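Myosin-I heavy chain (PDB 5EJQ) is an actin-based motor with ATPase activity, acting in early phagocytosis and adhesion, here represented by a MyTH4-FERM domain of its tail. Local coordinates at residues 22-27 against 42-47; 86-91 against 183-188; 100-105 against 136-141. The protein carries 3 engineered substitutions. One frame throughout, in Å; residues are numbered along the deposited sequence.

Interaction 1 of 3, residues 22-27 against 42-47; sequences NFNIEK and IESSLL. Engineered in segment 42-47: Glu43 (natural residue Lys). With GLU (glutamic acid), chain D.
Phe23 lays its ring beside Leu46 and Leu47, just where the chain leaves helix 15-22. Its CB and CG run past the backbone carbonyl of Leu46, with CB 3.7 Å and CG 3.6 Å from Leu46 O. On one flank CD1 meets Leu47 CD2 at 3.7 Å. On the other, CE2 and the tip face Leu46, and CZ is 3.9 Å from Leu46 CD1. Leu46 CB sits over one ring face, toward its rim. Phe23 and Leu46 run side by side and point the same way. Leu47 starts out turned from the other segment. Its CG, anti to the carbonyl carbon (chi1 -55°), swings CD2 back to the ring. With an alanine at Phe23 the ring would be gone, which would probably open a gap against Leu46 CD1 and Leu47 CD2 and cost both this apolar contact.

The backbone adds one hydrogen bond. Asn24 N donates to Leu46 O at 2.8 Å. The bond is nearly straight (173°), with the donor tilted 31° from the carbonyl plane. Phe23 CA adds a CA-H...O contact to the same oxygen at 3.3 Å.

Both segments belong to one irregular linker between helix 15-22 and helix 52-70. Asn22 lines the pocket of the bound glutamic acid, and 42-47 falls in the MyTH4 region. The ring of Phe35 and the side chain of Ile34 also meet Phe23. Without regular strand pairing, a single backbone bond and an apolar ring contact join an early and a late part of this linker, and Leu46 O has its polar partner in a largely buried place.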
loop_
_atom_site.group_PDB
_atom_site.type_symbol
_atom_site.label_atom_id
_atom_site.label_comp_id
_atom_site.label_asym_id
_atom_site.label_seq_id
_atom_site.Cartn_x
_atom_site.Cartn_y
_atom_site.Cartn_z
ATOM N N ASN A 22 -16.344 -14.675 -31.986
ATOM C CA ASN A 22 -15.800 -15.416 -30.846
ATOM C C ASN A 22 -16.793 -16.251 -30.012
ATOM O O ASN A 22 -16.342 -17.131 -29.273
ATOM C CB ASN A 22 -15.028 -14.444 -29.923
ATOM C CG ASN A 22 -13.929 -13.695 -30.633
ATOM O OD1 ASN A 22 -12.845 -14.210 -30.844
ATOM N ND2 ASN A 22 -14.201 -12.479 -31.077
ATOM N N PHE A 23 -18.106 -15.990 -30.099
ATOM C CA PHE A 23 -19.049 -16.763 -29.282
ATOM C C PHE A 23 -19.107 -18.229 -29.684
ATOM O O PHE A 23 -18.974 -18.563 -30.861
ATOM C CB PHE A 23 -20.450 -16.136 -29.216
ATOM C CG PHE A 23 -20.701 -15.103 -28.129
ATOM C CD1 PHE A 23 -19.715 -14.181 -27.771
ATOM C CD2 PHE A 23 -21.949 -15.000 -27.522
ATOM C CE1 PHE A 23 -19.959 -13.211 -26.795
ATOM C CE2 PHE A 23 -22.193 -14.017 -26.552
ATOM C CZ PHE A 23 -21.202 -13.129 -26.198
ATOM N N ASN A 24 -19.257 -19.092 -28.669
ATOM C CA ASN A 24 -19.342 -20.556 -28.698
ATOM C C ASN A 24 -20.773 -20.930 -29.166
ATOM O O ASN A 24 -21.485 -21.681 -28.500
ATOM C CB ASN A 24 -19.036 -21.037 -27.259
ATOM C CG ASN A 24 -19.018 -22.517 -26.954
ATOM O OD1 ASN A 24 -19.495 -22.938 -25.883
ATOM N ND2 ASN A 24 -18.384 -23.320 -27.815
ATOM N N ILE A 25 -21.170 -20.380 -30.330
ATOM C CA ILE A 25 -22.490 -20.456 -30.966
ATOM C C ILE A 25 -22.988 -21.906 -31.140
ATOM O O ILE A 25 -24.142 -22.182 -30.798
ATOM C CB ILE A 25 -22.508 -19.626 -32.295
ATOM C CG1 ILE A 25 -22.280 -18.115 -31.990
ATOM C CG2 ILE A 25 -23.835 -19.812 -33.077
ATOM C CD1 ILE A 25 -21.467 -17.335 -33.015
ATOM N N GLU A 26 -22.123 -22.826 -31.609
ATOM C CA GLU A 26 -22.496 -24.235 -31.806
ATOM C C GLU A 26 -22.933 -24.942 -30.499
ATOM O O GLU A 26 -23.858 -25.757 -30.537
ATOM C CB GLU A 26 -21.382 -25.028 -32.536
ATOM C CG GLU A 26 -20.036 -25.057 -31.820
ATOM C CD GLU A 26 -19.172 -26.274 -32.090
ATOM O OE1 GLU A 26 -18.148 -26.128 -32.795
ATOM O OE2 GLU A 26 -19.504 -27.368 -31.575
ATOM N N LYS A 27 -22.303 -24.598 -29.352
ATOM C CA LYS A 27 -22.605 -25.222 -28.052
ATOM C C LYS A 27 -23.721 -24.506 -27.248
ATOM O O LYS A 27 -24.192 -25.045 -26.244
ATOM C CB LYS A 27 -21.330 -25.401 -27.209
ATOM C CG LYS A 27 -20.260 -26.236 -27.907
ATOM C CD LYS A 27 -19.875 -27.482 -27.121
ATOM C CE LYS A 27 -19.163 -28.513 -27.977
ATOM N NZ LYS A 27 -17.801 -28.068 -28.396
ATOM N N ILE A 42 -27.185 -20.289 -18.640
ATOM C CA ILE A 42 -26.625 -20.696 -19.935
ATOM C C ILE A 42 -26.254 -22.185 -19.834
ATOM O O ILE A 42 -25.931 -22.649 -18.739
ATOM C CB ILE A 42 -25.435 -19.809 -20.406
ATOM C CG1 ILE A 42 -24.332 -19.680 -19.313
ATOM C CG2 ILE A 42 -25.952 -18.441 -20.912
ATOM C CD1 ILE A 42 -23.002 -18.898 -19.736
ATOM N N GLU A 43 -26.330 -22.929 -20.948
ATOM C CA GLU A 43 -26.026 -24.374 -20.982
ATOM C C GLU A 43 -24.518 -24.633 -21.172
ATOM O O GLU A 43 -24.032 -25.730 -20.901
ATOM C CB GLU A 43 -26.788 -25.056 -22.141
ATOM C CG GLU A 43 -28.310 -24.961 -22.077
ATOM C CD GLU A 43 -29.000 -24.733 -23.411
ATOM O OE1 GLU A 43 -28.335 -24.255 -24.360
ATOM O OE2 GLU A 43 -30.222 -24.997 -23.496
ATOM N N SER A 44 -23.806 -23.659 -21.720
ATOM C CA SER A 44 -22.369 -23.764 -21.952
ATOM C C SER A 44 -21.769 -22.368 -21.806
ATOM O O SER A 44 -22.512 -21.404 -21.640
ATOM C CB SER A 44 -22.093 -24.325 -23.349
ATOM O OG SER A 44 -20.711 -24.599 -23.525
ATOM N N SER A 45 -20.441 -22.254 -21.885
ATOM C CA SER A 45 -19.783 -20.960 -21.816
ATOM C C SER A 45 -20.089 -20.134 -23.076
ATOM O O SER A 45 -20.375 -20.697 -24.144
ATOM C CB SER A 45 -18.279 -21.148 -21.674
ATOM O OG SER A 45 -17.778 -21.907 -22.758
ATOM N N LEU A 46 -20.037 -18.800 -22.937
ATOM C CA LEU A 46 -20.231 -17.869 -24.044
ATOM C C LEU A 46 -19.044 -17.936 -24.992
ATOM O O LEU A 46 -19.243 -17.827 -26.190
ATOM C CB LEU A 46 -20.383 -16.418 -23.549
ATOM C CG LEU A 46 -21.653 -16.065 -22.768
ATOM C CD1 LEU A 46 -21.757 -14.567 -22.626
ATOM C CD2 LEU A 46 -22.924 -16.635 -23.455
ATOM N N LEU A 47 -17.816 -18.102 -24.451
ATOM C CA LEU A 47 -16.588 -18.169 -25.259
ATOM C C LEU A 47 -16.028 -19.590 -25.287
ATOM O O LEU A 47 -16.514 -20.442 -24.545
ATOM C CB LEU A 47 -15.529 -17.151 -24.756
ATOM C CG LEU A 47 -15.963 -15.654 -24.651
ATOM C CD1 LEU A 47 -14.765 -14.766 -24.344
ATOM C CD2 LEU A 47 -16.637 -15.155 -25.938
HETATM N N GLU D . -9.738 -9.548 -31.577
HETATM C CA GLU D . -10.911 -10.296 -31.131
HETATM C C GLU D . -10.652 -11.813 -31.044
HETATM O O GLU D . -10.358 -12.449 -32.079
HETATM C CB GLU D . -12.173 -9.964 -31.966
HETATM C CG GLU D . -12.008 -9.921 -33.478
HETATM C CD GLU D . -13.217 -9.485 -34.291
HETATM O OE1 GLU D . -13.162 -9.603 -35.536
HETATM O OE2 GLU D . -14.202 -8.988 -33.698
HETATM O OXT GLU D . -10.711 -12.357 -29.919
#

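Interaction 2 of 3, residues 86-91 against 183-188; sequences PVKFIL and KQVPSV
Leu91 CD1 meets the puckered ring of Pro186 at CD, 4.0 Å away, and the two side chains cross at about a right angle. The one aromatic ring, that of Phe89, is turned to Lys64 of helix 52-70 and makes a cation-pi contact with it.

Val185 carries the apolar part. Its CG1 is 3.9 Å from Leu91 CB, while CG2 rests 3.8 Å from the backbone carbon C of Leu91. The two methyls thus sit on the side chain and on the backbone of the same helical residue. Val185 also touches Thr92 and Leu95, further along helix 80-96.

This is where a MyTH4 helix meets the segment leading out of helix 160-179 and into helix 188-195. The FERM region comes in here too, through helix 263-277 of its RA-like, ubiquitin-clan lobe. Ser187 is the N-cap of helix 188-195. Its OG makes a weak bond to Glu190 N, and its side chain lies about 3 Å from a bound glycine.

Lys88 handles the polar side. Its CG is anti to the carbonyl carbon (chi1 -70°), and the chain beyond is extended, which carries the amine across to the start of helix 188-195. On the way CE passes 3.4 Å from Pro186 O. At the tip, NZ lies 4.1 Å from Val188 CG2 and donates to a water at 3.1 Å. That water also lies 3.0 Å from Val185 O, to which it may donate. The main partner of NZ is Glu271 of helix 263-277, in a salt bridge that ties MyTH4 to this FERM lobe. The same carboxylate oxygen, OE2, also accepts a bond from Val188 N.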
loop_
_atom_site.group_PDB
_atom_site.type_symbol
_atom_site.label_atom_id
_atom_site.label_comp_id
_atom_site.label_asym_id
_atom_site.label_seq_id
_atom_site.Cartn_x
_atom_site.Cartn_y
_atom_site.Cartn_z
ATOM N N PRO A 86 -21.520 -13.809 -4.227
ATOM C CA PRO A 86 -21.420 -14.130 -5.672
ATOM C C PRO A 86 -20.385 -13.276 -6.414
ATOM O O PRO A 86 -19.734 -13.778 -7.321
ATOM C CB PRO A 86 -22.836 -13.868 -6.195
ATOM C CG PRO A 86 -23.446 -12.945 -5.231
ATOM C CD PRO A 86 -22.871 -13.307 -3.894
ATOM N N VAL A 87 -20.201 -12.003 -5.990
ATOM C CA VAL A 87 -19.223 -11.064 -6.569
ATOM C C VAL A 87 -17.793 -11.605 -6.367
ATOM O O VAL A 87 -17.039 -11.740 -7.325
ATOM C CB VAL A 87 -19.393 -9.637 -5.982
ATOM C CG1 VAL A 87 -18.339 -8.676 -6.535
ATOM C CG2 VAL A 87 -20.797 -9.103 -6.256
ATOM N N LYS A 88 -17.446 -11.931 -5.123
ATOM C CA LYS A 88 -16.120 -12.461 -4.775
ATOM C C LYS A 88 -15.806 -13.777 -5.454
ATOM O O LYS A 88 -14.654 -13.971 -5.824
ATOM C CB LYS A 88 -15.932 -12.547 -3.259
ATOM C CG LYS A 88 -15.810 -11.171 -2.633
ATOM C CD LYS A 88 -15.417 -11.274 -1.196
ATOM C CE LYS A 88 -14.862 -9.968 -0.716
ATOM N NZ LYS A 88 -14.186 -10.140 0.584
ATOM N N PHE A 89 -16.823 -14.641 -5.700
ATOM C CA PHE A 89 -16.616 -15.902 -6.423
ATOM C C PHE A 89 -16.160 -15.563 -7.842
ATOM O O PHE A 89 -15.181 -16.137 -8.317
ATOM C CB PHE A 89 -17.910 -16.760 -6.479
ATOM C CG PHE A 89 -17.813 -18.018 -7.324
ATOM C CD1 PHE A 89 -18.056 -17.979 -8.697
ATOM C CD2 PHE A 89 -17.487 -19.241 -6.745
ATOM C CE1 PHE A 89 -17.965 -19.138 -9.480
ATOM C CE2 PHE A 89 -17.400 -20.407 -7.533
ATOM C CZ PHE A 89 -17.633 -20.345 -8.891
ATOM N N ILE A 90 -16.857 -14.607 -8.495
ATOM C CA ILE A 90 -16.573 -14.196 -9.879
ATOM C C ILE A 90 -15.184 -13.572 -9.985
ATOM O O ILE A 90 -14.398 -13.950 -10.864
ATOM C CB ILE A 90 -17.667 -13.237 -10.450
ATOM C CG1 ILE A 90 -19.070 -13.866 -10.410
ATOM C CG2 ILE A 90 -17.308 -12.739 -11.868
ATOM C CD1 ILE A 90 -20.219 -12.833 -10.553
ATOM N N LEU A 91 -14.918 -12.579 -9.118
ATOM C CA LEU A 91 -13.666 -11.836 -9.122
ATOM C C LEU A 91 -12.470 -12.712 -8.812
ATOM O O LEU A 91 -11.444 -12.540 -9.456
ATOM C CB LEU A 91 -13.739 -10.604 -8.186
ATOM C CG LEU A 91 -14.819 -9.579 -8.518
ATOM C CD1 LEU A 91 -14.823 -8.462 -7.487
ATOM C CD2 LEU A 91 -14.608 -9.012 -9.913
ATOM N N LYS A 183 -3.193 -7.539 -7.141
ATOM C CA LYS A 183 -2.907 -8.895 -6.700
ATOM C C LYS A 183 -4.018 -9.522 -5.901
ATOM O O LYS A 183 -3.975 -10.726 -5.647
ATOM C CB LYS A 183 -1.636 -8.860 -5.812
ATOM C CG LYS A 183 -0.378 -8.307 -6.489
ATOM C CD LYS A 183 0.802 -8.411 -5.521
ATOM C CE LYS A 183 2.060 -7.742 -6.006
ATOM N NZ LYS A 183 2.986 -7.459 -4.874
ATOM N N GLN A 184 -4.943 -8.707 -5.403
ATOM C CA GLN A 184 -5.999 -9.178 -4.526
ATOM C C GLN A 184 -7.378 -8.818 -5.041
ATOM O O GLN A 184 -7.543 -7.816 -5.736
ATOM C CB GLN A 184 -5.835 -8.583 -3.104
ATOM C CG GLN A 184 -4.465 -8.795 -2.447
ATOM C CD GLN A 184 -4.229 -10.215 -1.998
ATOM O OE1 GLN A 184 -5.151 -10.951 -1.661
ATOM N NE2 GLN A 184 -2.982 -10.628 -1.980
ATOM N N VAL A 185 -8.376 -9.629 -4.649
ATOM C CA VAL A 185 -9.782 -9.398 -4.937
ATOM C C VAL A 185 -10.233 -8.278 -3.960
ATOM O O VAL A 185 -9.909 -8.347 -2.772
ATOM C CB VAL A 185 -10.602 -10.713 -4.766
ATOM C CG1 VAL A 185 -12.109 -10.448 -4.647
ATOM C CG2 VAL A 185 -10.312 -11.681 -5.913
ATOM N N PRO A 186 -10.999 -7.267 -4.426
ATOM C CA PRO A 186 -11.466 -6.210 -3.510
ATOM C C PRO A 186 -12.141 -6.714 -2.233
ATOM O O PRO A 186 -12.901 -7.690 -2.292
ATOM C CB PRO A 186 -12.493 -5.461 -4.355
ATOM C CG PRO A 186 -11.995 -5.625 -5.754
ATOM C CD PRO A 186 -11.456 -7.020 -5.809
ATOM N N SER A 187 -11.917 -6.012 -1.099
ATOM C CA SER A 187 -12.590 -6.309 0.180
ATOM C C SER A 187 -14.042 -5.835 0.094
ATOM O O SER A 187 -14.389 -5.073 -0.823
ATOM C CB SER A 187 -11.898 -5.583 1.338
ATOM O OG SER A 187 -11.739 -4.191 1.090
ATOM N N VAL A 188 -14.883 -6.253 1.054
ATOM C CA VAL A 188 -16.280 -5.817 1.144
ATOM C C VAL A 188 -16.340 -4.273 1.193
ATOM O O VAL A 188 -17.101 -3.691 0.428
ATOM C CB VAL A 188 -17.028 -6.479 2.338
ATOM C CG1 VAL A 188 -18.355 -5.770 2.637
ATOM C CG2 VAL A 188 -17.265 -7.964 2.077
HETATM O O HOH W 1 -11.428 -10.058 -0.773
#

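Interaction 3 of 3, residues 100-105 against 136-141; sequences LRDEIY and PPTRKL. With GLU (glutamic acid), chain D.
Asp102 and Thr138 cross at about a right angle, and the carboxylate takes Thr138 with both oxygens. Asp102 OD1 accepts the backbone N of Thr138 at 2.8 Å (163°). Asp102 OD2 accepts the hydroxyl, Thr138 OG1, at 2.6 Å. Each oxygen uses its syn lone pair, and the two bonds should fix the rotation of the carboxylate. The torsion of Thr138 (chi1 77°) sets OG1 between the backbone N and the carbonyl carbon, where it reaches OD2 while the N-H reaches OD1.

Tyr105 and Pro137 cross in the same way. Pro137 CG sits over the centre of the ring, 3.6 Å from its centroid and 9° off the normal, a CH-pi contact. Leu141 CD2 packs 3.7 Å from Tyr105 CB. Arg101 joins Pro136 O through a water at the guanidinium edge, though its NE and NH2 bond to Gly94 O and Leu95 O.

Lys140, of the glutamic acid pocket, has its O 3.3 Å from the ligand CA. Within the MyTH4 domain, loop 136-141 links helix 118-132 to helix 142-154 and lies against helix 101-111. Tyr105 OH bonds to Phe135 O, its ring meets Phe145 edge-to-face, and Tyr18 of helix 15-22 touches Asp102 and Leu141.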
loop_
_atom_site.group_PDB
_atom_site.type_symbol
_atom_site.label_atom_id
_atom_site.label_comp_id
_atom_site.label_asym_id
_atom_site.label_seq_id
_atom_site.Cartn_x
_atom_site.Cartn_y
_atom_site.Cartn_z
ATOM N N LEU A 100 -10.019 -16.671 -18.459
ATOM C CA LEU A 100 -11.419 -16.641 -18.063
ATOM C C LEU A 100 -12.005 -15.196 -17.980
ATOM O O LEU A 100 -13.217 -15.024 -17.840
ATOM C CB LEU A 100 -11.520 -17.367 -16.721
ATOM C CG LEU A 100 -12.894 -17.870 -16.221
ATOM C CD1 LEU A 100 -13.692 -18.604 -17.332
ATOM C CD2 LEU A 100 -12.705 -18.764 -14.994
ATOM N N ARG A 101 -11.146 -14.173 -18.106
ATOM C CA ARG A 101 -11.518 -12.752 -17.992
ATOM C C ARG A 101 -12.447 -12.254 -19.065
ATOM O O ARG A 101 -13.418 -11.577 -18.741
ATOM C CB ARG A 101 -10.261 -11.872 -17.928
ATOM C CG ARG A 101 -9.525 -12.122 -16.640
ATOM C CD ARG A 101 -8.249 -11.349 -16.608
ATOM N NE ARG A 101 -7.514 -11.655 -15.392
ATOM C CZ ARG A 101 -6.297 -11.210 -15.139
ATOM N NH1 ARG A 101 -5.681 -10.420 -16.005
ATOM N NH2 ARG A 101 -5.673 -11.569 -14.023
ATOM N N ASP A 102 -12.163 -12.560 -20.341
ATOM C CA ASP A 102 -13.046 -12.124 -21.413
ATOM C C ASP A 102 -14.441 -12.742 -21.303
ATOM O O ASP A 102 -15.414 -12.057 -21.585
ATOM C CB ASP A 102 -12.406 -12.357 -22.789
ATOM C CG ASP A 102 -11.178 -11.490 -23.036
ATOM O OD1 ASP A 102 -10.936 -10.547 -22.235
ATOM O OD2 ASP A 102 -10.426 -11.790 -23.988
ATOM N N GLU A 103 -14.531 -14.007 -20.843
ATOM C CA GLU A 103 -15.781 -14.729 -20.624
ATOM C C GLU A 103 -16.663 -13.927 -19.654
ATOM O O GLU A 103 -17.838 -13.716 -19.943
ATOM C CB GLU A 103 -15.498 -16.155 -20.072
ATOM C CG GLU A 103 -16.738 -16.917 -19.600
ATOM C CD GLU A 103 -17.643 -17.478 -20.691
ATOM O OE1 GLU A 103 -17.109 -17.984 -21.704
ATOM O OE2 GLU A 103 -18.884 -17.470 -20.504
ATOM N N ILE A 104 -16.078 -13.474 -18.529
ATOM C CA ILE A 104 -16.738 -12.699 -17.478
ATOM C C ILE A 104 -17.326 -11.417 -18.064
ATOM O O ILE A 104 -18.538 -11.226 -17.999
ATOM C CB ILE A 104 -15.805 -12.501 -16.261
ATOM C CG1 ILE A 104 -15.547 -13.880 -15.579
ATOM C CG2 ILE A 104 -16.380 -11.466 -15.243
ATOM C CD1 ILE A 104 -14.415 -13.900 -14.627
ATOM N N TYR A 105 -16.500 -10.633 -18.774
ATOM C CA TYR A 105 -16.945 -9.420 -19.441
ATOM C C TYR A 105 -18.072 -9.667 -20.431
ATOM O O TYR A 105 -19.051 -8.925 -20.403
ATOM C CB TYR A 105 -15.760 -8.715 -20.112
ATOM C CG TYR A 105 -14.953 -7.884 -19.137
ATOM C CD1 TYR A 105 -15.369 -6.604 -18.774
ATOM C CD2 TYR A 105 -13.759 -8.364 -18.601
ATOM C CE1 TYR A 105 -14.609 -5.813 -17.916
ATOM C CE2 TYR A 105 -12.996 -7.583 -17.727
ATOM C CZ TYR A 105 -13.434 -6.309 -17.387
ATOM O OH TYR A 105 -12.718 -5.506 -16.553
ATOM N N PRO A 136 -8.549 -6.147 -16.079
ATOM C CA PRO A 136 -9.121 -5.658 -17.328
ATOM C C PRO A 136 -9.513 -6.825 -18.264
ATOM O O PRO A 136 -9.053 -7.976 -18.094
ATOM C CB PRO A 136 -7.950 -4.844 -17.926
ATOM C CG PRO A 136 -6.741 -5.591 -17.514
ATOM C CD PRO A 136 -7.066 -6.227 -16.164
ATOM N N PRO A 137 -10.252 -6.540 -19.356
ATOM C CA PRO A 137 -10.403 -7.585 -20.393
ATOM C C PRO A 137 -9.015 -7.763 -21.050
ATOM O O PRO A 137 -8.172 -6.866 -20.921
ATOM C CB PRO A 137 -11.368 -6.952 -21.417
ATOM C CG PRO A 137 -11.924 -5.688 -20.753
ATOM C CD PRO A 137 -10.863 -5.256 -19.774
ATOM N N THR A 138 -8.772 -8.883 -21.782
ATOM C CA THR A 138 -7.502 -9.047 -22.502
ATOM C C THR A 138 -7.457 -8.052 -23.701
ATOM O O THR A 138 -8.487 -7.486 -24.073
ATOM C CB THR A 138 -7.288 -10.498 -23.026
ATOM O OG1 THR A 138 -8.101 -10.675 -24.177
ATOM C CG2 THR A 138 -7.592 -11.561 -22.017
ATOM N N ARG A 139 -6.288 -7.916 -24.358
ATOM C CA ARG A 139 -6.107 -6.998 -25.489
ATOM C C ARG A 139 -7.044 -7.288 -26.671
ATOM O O ARG A 139 -7.368 -6.372 -27.434
ATOM C CB ARG A 139 -4.622 -6.950 -25.932
ATOM C CG ARG A 139 -4.165 -8.158 -26.762
ATOM C CD ARG A 139 -2.867 -7.850 -27.479
ATOM N NE ARG A 139 -2.450 -8.948 -28.352
ATOM C CZ ARG A 139 -1.611 -9.913 -27.998
ATOM N NH1 ARG A 139 -1.114 -9.954 -26.773
ATOM N NH2 ARG A 139 -1.275 -10.857 -28.866
ATOM N N LYS A 140 -7.518 -8.532 -26.795
ATOM C CA LYS A 140 -8.438 -8.925 -27.870
ATOM C C LYS A 140 -9.878 -8.425 -27.628
ATOM O O LYS A 140 -10.625 -8.279 -28.576
ATOM C CB LYS A 140 -8.413 -10.439 -28.097
ATOM C CG LYS A 140 -7.009 -11.048 -28.153
ATOM C CD LYS A 140 -6.401 -11.049 -29.533
ATOM C CE LYS A 140 -5.063 -11.743 -29.509
ATOM N NZ LYS A 140 -4.408 -11.701 -30.836
ATOM N N LEU A 141 -10.265 -8.142 -26.384
ATOM C CA LEU A 141 -11.628 -7.628 -26.147
ATOM C C LEU A 141 -11.674 -6.162 -25.652
ATOM O O LEU A 141 -12.666 -5.486 -25.894
ATOM C CB LEU A 141 -12.371 -8.579 -25.177
ATOM C CG LEU A 141 -13.753 -8.161 -24.618
ATOM C CD1 LEU A 141 -14.813 -8.145 -25.692
ATOM C CD2 LEU A 141 -14.161 -9.062 -23.450
HETATM N N GLU D . -9.738 -9.548 -31.577
HETATM C CA GLU D . -10.911 -10.296 -31.131
HETATM C C GLU D . -10.652 -11.813 -31.044
HETATM O O GLU D . -10.358 -12.449 -32.079
HETATM C CB GLU D . -12.173 -9.964 -31.966
HETATM C CG GLU D . -12.008 -9.921 -33.478
HETATM C CD GLU D . -13.217 -9.485 -34.291
HETATM O OE1 GLU D . -13.162 -9.603 -35.536
HETATM O OE2 GLU D . -14.202 -8.988 -33.698
HETATM O OXT GLU D . -10.711 -12.357 -29.919
HETATM O O HOH W 2 -6.514 -9.432 -18.507
#

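Overall arrangement
All three contacts pair loops with helices or other loops of the MyTH4 part. Interaction 1 is mostly buried and joins two loop pieces with an aromatic ring and a backbone bond. Interactions 2 and 3 are partly buried and set a loop against a helix. Interaction 2 combines methyl packing with a lysine whose charge is met by the FERM side, whereas interaction 3 relies on a carboxylate and a proline over a tyrosine. Interactions 1 and 3 touch: Glu103 accepts the backbone N atoms of Leu46 and Leu47, and both contacts reach the same bound glutamic acid. Interactions 2 and 3 meet where Ile90 packs on Ile104. Interactions 1 and 2 remain about 11 Å apart at their nearest atoms.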